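Local coordinates for protein thymidylate synthase A (Bacillus subtilis, PDB 1BKP) that catalyses, by all indications, the reductive methylation of dUMP to dTMP with methylenetetrahydrofolate as methyl donor and reductant, working as a homodimer, at residues Asn182-Gly187 and Gly218-Tyr223; Pro55-Lys60 and Lys231-Arg236. All blocks are in the same frame, centred on the assembly; numbering follows the deposited sequence.

Interaction 1 (Asn182-Gly187 and Gly218-Tyr223); sequences NDMALG and GDCHVY
Asp183 and His221 face each other as a parallel pair where two neighbouring strands of the thymidylate synthase sheet run together, the two strands of the beta-alpha-beta unit 172-183, 188-206 and 209-223. The evidence for the register is three backbone bonds: Asn182 N to Asp219 O, His221 N to Asn182 O at 3.2 Å, and Met184 N to His221 O at 2.9 Å, the last with an N-H...O angle of 172°. On the face of Asp183, the imidazole lies over the backbone between the two strands: Asn182 O stands 3.6 Å above the centre of the His221 ring, and CE1 of His221 comes 3.6 Å from Asp183 CA. Its CG sits between the backbone N and the carbonyl carbon (chi1 54°), which turns the ring toward strand 172-183. A glycine here would probably uncover Asn182 O and the Asp183 backbone and open a gap beside Arg140 of the second subunit. On the other face CB of Met184 packs on Val222 CG1 at 3.7 Å, and Ile14 of helix 3-17 touches both Met184 and Cys220.

One shell out, OD1 of Asp183 accepts from Leu186 N in an Asx motif; the donor comes from well above the carboxylate plane, 73° out of it. The other oxygen, OD2, lies at the edge of the Tyr223 ring. His221 NE2 has a weak hydrogen bond with Ser181. Asp183, His221, Val222 and Tyr223 are all predicted to bind dUMP, and Asp183 the folate as well, so this strand pair probably helps build a dUMP site shared between the two subunits. One water links the two segments, donating to Asp183 OD1 at 2.7 Å and accepting from Tyr223 N at 2.9 Å.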
# COMPACT_ATOMS: atom_id res chain seq x y z
N ASN A 182 -12.48 -0.94 3.33
CA ASN A 182 -13.54 -1.31 2.34
C ASN A 182 -14.71 -1.88 3.10
O ASN A 182 -14.56 -2.78 3.97
CB ASN A 182 -13.03 -2.44 1.44
CG ASN A 182 -13.09 -2.16 -0.10
OD1 ASN A 182 -12.91 -3.08 -0.82
ND2 ASN A 182 -13.31 -0.93 -0.57
N ASP A 183 -15.91 -1.38 2.79
CA ASP A 183 -17.15 -1.96 3.33
C ASP A 183 -17.21 -3.22 2.46
O ASP A 183 -17.40 -3.11 1.21
CB ASP A 183 -18.30 -0.99 2.98
CG ASP A 183 -19.67 -1.56 3.25
OD1 ASP A 183 -19.84 -2.79 3.36
OD2 ASP A 183 -20.57 -0.75 3.46
N MET A 184 -17.01 -4.40 3.07
CA MET A 184 -16.99 -5.65 2.32
C MET A 184 -18.26 -6.05 1.63
O MET A 184 -18.19 -6.76 0.64
CB MET A 184 -16.49 -6.80 3.19
CG MET A 184 -15.03 -6.52 3.68
SD MET A 184 -13.87 -6.31 2.31
CE MET A 184 -13.80 -7.96 1.73
N ALA A 185 -19.40 -5.60 2.17
CA ALA A 185 -20.69 -5.97 1.59
C ALA A 185 -21.00 -5.16 0.38
O ALA A 185 -21.39 -5.72 -0.61
CB ALA A 185 -21.85 -5.78 2.63
N LEU A 186 -20.92 -3.84 0.50
CA LEU A 186 -21.28 -2.94 -0.56
C LEU A 186 -20.14 -2.41 -1.45
O LEU A 186 -20.28 -2.30 -2.63
CB LEU A 186 -22.01 -1.77 0.06
CG LEU A 186 -23.30 -2.27 0.79
CD1 LEU A 186 -23.80 -1.17 1.69
CD2 LEU A 186 -24.39 -2.64 -0.23
N GLY A 187 -19.03 -2.06 -0.87
CA GLY A 187 -17.98 -1.51 -1.67
C GLY A 187 -16.98 -2.46 -2.33
O GLY A 187 -16.68 -2.30 -3.49
N GLY A 218 -6.86 -2.65 3.78
CA GLY A 218 -6.38 -2.44 5.16
C GLY A 218 -7.47 -2.69 6.19
O GLY A 218 -7.57 -3.76 6.71
N ASP A 219 -8.41 -1.77 6.40
CA ASP A 219 -9.46 -2.11 7.40
C ASP A 219 -10.63 -2.79 6.64
O ASP A 219 -11.32 -2.15 5.89
CB ASP A 219 -9.94 -0.85 8.02
CG ASP A 219 -10.83 -1.14 9.23
OD1 ASP A 219 -11.97 -1.55 9.02
OD2 ASP A 219 -10.39 -1.07 10.37
N CYS A 220 -10.82 -4.08 6.87
CA CYS A 220 -11.86 -4.86 6.23
C CYS A 220 -13.08 -4.91 7.16
O CYS A 220 -13.02 -5.60 8.15
CB CYS A 220 -11.29 -6.24 6.14
SG CYS A 220 -11.83 -7.16 4.80
N HIS A 221 -14.18 -4.24 6.84
CA HIS A 221 -15.35 -4.23 7.77
C HIS A 221 -16.68 -4.54 7.19
O HIS A 221 -16.86 -4.42 5.99
CB HIS A 221 -15.42 -2.90 8.48
CG HIS A 221 -15.44 -1.71 7.55
ND1 HIS A 221 -16.59 -1.19 7.03
CD2 HIS A 221 -14.44 -0.90 7.10
CE1 HIS A 221 -16.33 -0.11 6.31
NE2 HIS A 221 -15.02 0.09 6.33
N VAL A 222 -17.58 -5.08 8.05
CA VAL A 222 -18.95 -5.31 7.61
C VAL A 222 -19.89 -4.80 8.70
O VAL A 222 -19.61 -4.93 9.91
CB VAL A 222 -19.31 -6.76 7.25
CG1 VAL A 222 -18.40 -7.39 6.29
CG2 VAL A 222 -19.48 -7.60 8.40
N TYR A 223 -20.92 -4.06 8.29
CA TYR A 223 -21.92 -3.55 9.25
C TYR A 223 -22.72 -4.70 9.77
O TYR A 223 -23.08 -5.59 8.98
CB TYR A 223 -22.82 -2.50 8.65
CG TYR A 223 -22.09 -1.21 8.38
CD1 TYR A 223 -21.34 -1.04 7.23
CD2 TYR A 223 -22.08 -0.18 9.34
CE1 TYR A 223 -20.56 0.11 7.04
CE2 TYR A 223 -21.33 0.99 9.17
CZ TYR A 223 -20.57 1.12 8.02
OH TYR A 223 -19.74 2.20 7.91
O HOH W 1 -21.26 -3.84 5.46

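Interaction 2 (Pro55-Lys60 and Lys231-Arg236); sequences PILTTK and KIQMER
Gln233 reaches from the last turns of helix 227-235 to Thr59, in the irregular loop between strand 39-49 and helix 64-75, making this a helix-to-loop contact. From CB, 4.0 Å from Thr59 OG1, the side chain runs extended beyond CG (chi2 -179°), and CG passes 3.7 Å from the same hydroxyl oxygen. At the tip NE2 donates to Thr59 OG1 over 2.9 Å, nearly straight at 174° and within 5° of the amide plane. The same nitrogen rests on carbon: Leu57 CD1 and Lys60 CG each lie 3.7 Å from Gln233 NE2. The other branch, OE1, accepts from a water that in turn accepts from Lys60 NZ, a nitrogen also bonded to Ala185. The two branches thus have different partners, which probably fixes the amide's rotation.

The backbone of Thr59 is held separately by Arg236, three residues on from Gln233, whose NH2 also donates to the carbonyl of Asp270. With its chain bent at chi2 and chi3, Arg236 grips Thr59 O side-on in the guanidinium plane, NH2 at 2.7 Å and NE at 3.2 Å.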
# COMPACT_ATOMS: atom_id res chain seq x y z
N PRO A 55 -12.80 -11.09 -12.33
CA PRO A 55 -13.18 -11.23 -10.94
C PRO A 55 -14.53 -10.54 -10.69
O PRO A 55 -14.59 -9.33 -10.60
CB PRO A 55 -12.01 -10.54 -10.16
CG PRO A 55 -11.47 -9.57 -11.13
CD PRO A 55 -11.60 -10.24 -12.51
N ILE A 56 -15.62 -11.31 -10.63
CA ILE A 56 -16.92 -10.71 -10.39
C ILE A 56 -17.73 -11.73 -9.64
O ILE A 56 -17.45 -12.97 -9.68
CB ILE A 56 -17.58 -10.28 -11.72
CG1 ILE A 56 -18.80 -9.37 -11.48
CG2 ILE A 56 -17.96 -11.50 -12.60
CD1 ILE A 56 -19.22 -8.61 -12.77
N LEU A 57 -18.51 -11.20 -8.69
CA LEU A 57 -19.33 -12.11 -7.90
C LEU A 57 -20.49 -12.68 -8.71
O LEU A 57 -21.03 -11.97 -9.56
CB LEU A 57 -20.00 -11.39 -6.73
CG LEU A 57 -19.10 -10.85 -5.59
CD1 LEU A 57 -20.03 -10.56 -4.36
CD2 LEU A 57 -17.94 -11.91 -5.31
N THR A 58 -20.88 -13.94 -8.42
CA THR A 58 -22.10 -14.45 -9.06
C THR A 58 -23.22 -14.68 -8.00
O THR A 58 -24.37 -15.04 -8.34
CB THR A 58 -21.86 -15.67 -9.83
OG1 THR A 58 -21.49 -16.75 -8.96
CG2 THR A 58 -20.82 -15.38 -10.99
N THR A 59 -22.89 -14.53 -6.72
CA THR A 59 -23.89 -14.74 -5.69
C THR A 59 -24.87 -13.56 -5.56
O THR A 59 -25.82 -13.62 -4.80
CB THR A 59 -23.31 -15.13 -4.31
OG1 THR A 59 -22.46 -14.08 -3.95
CG2 THR A 59 -22.51 -16.51 -4.36
N LYS A 60 -24.53 -12.45 -6.20
CA LYS A 60 -25.43 -11.29 -6.30
C LYS A 60 -24.95 -10.51 -7.52
O LYS A 60 -23.85 -10.75 -8.00
CB LYS A 60 -25.37 -10.38 -5.05
CG LYS A 60 -24.14 -9.50 -4.96
CD LYS A 60 -24.27 -8.42 -3.94
CE LYS A 60 -22.95 -7.52 -3.92
NZ LYS A 60 -22.92 -6.46 -2.80
N LYS A 231 -24.63 -14.12 4.95
CA LYS A 231 -24.74 -15.55 5.28
C LYS A 231 -25.54 -16.20 4.17
O LYS A 231 -25.24 -17.32 3.79
CB LYS A 231 -25.45 -15.76 6.64
CG LYS A 231 -24.49 -15.60 7.86
CD LYS A 231 -25.32 -15.93 9.10
CE LYS A 231 -24.67 -15.49 10.39
NZ LYS A 231 -23.73 -16.52 10.86
N ILE A 232 -26.61 -15.54 3.71
CA ILE A 232 -27.37 -16.06 2.56
C ILE A 232 -26.47 -16.17 1.34
O ILE A 232 -26.40 -17.24 0.71
CB ILE A 232 -28.56 -15.12 2.18
CG1 ILE A 232 -29.66 -15.25 3.21
CG2 ILE A 232 -29.13 -15.42 0.69
CD1 ILE A 232 -30.70 -14.12 2.96
N GLN A 233 -25.78 -15.08 0.97
CA GLN A 233 -24.89 -15.13 -0.18
C GLN A 233 -23.92 -16.27 -0.17
O GLN A 233 -23.57 -16.80 -1.17
CB GLN A 233 -24.02 -13.88 -0.26
CG GLN A 233 -24.56 -12.92 -1.14
CD GLN A 233 -23.73 -11.71 -1.26
OE1 GLN A 233 -23.89 -10.77 -0.46
NE2 GLN A 233 -22.84 -11.69 -2.31
N MET A 234 -23.38 -16.56 0.99
CA MET A 234 -22.42 -17.60 1.10
C MET A 234 -22.93 -18.98 0.80
O MET A 234 -22.13 -19.82 0.48
CB MET A 234 -21.73 -17.56 2.46
CG MET A 234 -20.64 -16.46 2.44
SD MET A 234 -19.74 -16.38 3.93
CE MET A 234 -21.01 -16.27 5.25
N GLU A 235 -24.21 -19.23 1.03
CA GLU A 235 -24.79 -20.55 0.78
C GLU A 235 -25.34 -20.65 -0.61
O GLU A 235 -25.85 -21.69 -0.99
CB GLU A 235 -25.98 -20.85 1.72
CG GLU A 235 -25.72 -20.93 3.23
CD GLU A 235 -27.06 -20.90 4.10
OE1 GLU A 235 -28.20 -21.18 3.60
OE2 GLU A 235 -26.95 -20.60 5.32
N ARG A 236 -25.27 -19.59 -1.38
CA ARG A 236 -25.81 -19.65 -2.74
C ARG A 236 -24.96 -20.37 -3.77
O ARG A 236 -23.74 -20.58 -3.62
CB ARG A 236 -26.09 -18.21 -3.20
CG ARG A 236 -27.53 -17.94 -3.27
CD ARG A 236 -28.01 -16.71 -2.59
NE ARG A 236 -28.03 -15.53 -3.38
CZ ARG A 236 -28.95 -14.54 -3.51
NH1 ARG A 236 -30.18 -14.41 -2.96
NH2 ARG A 236 -28.45 -13.47 -4.09
O HOH W 2 -22.23 -8.73 -1.17

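Both contacts are buried, but interaction 1 lies deeper, its centre about 12 Å from the centre of the chain, against about 18 Å for that of interaction 2. Interaction 1 joins neighbouring strands through main-chain bonds in register, with side chains packing on both faces; interaction 2 joins a loop and a helix with no backbone-to-backbone bond, relying on amide and guanidinium donors. Only interaction 1 also reaches the second subunit. Strand 209-223 and helix 227-235 follow each other in the chain, so each contact holds one of two successive elements. Their centres are about 15 Å apart, and they touch directly where Lys60 NZ donates to Ala185 O over 2.8 Å.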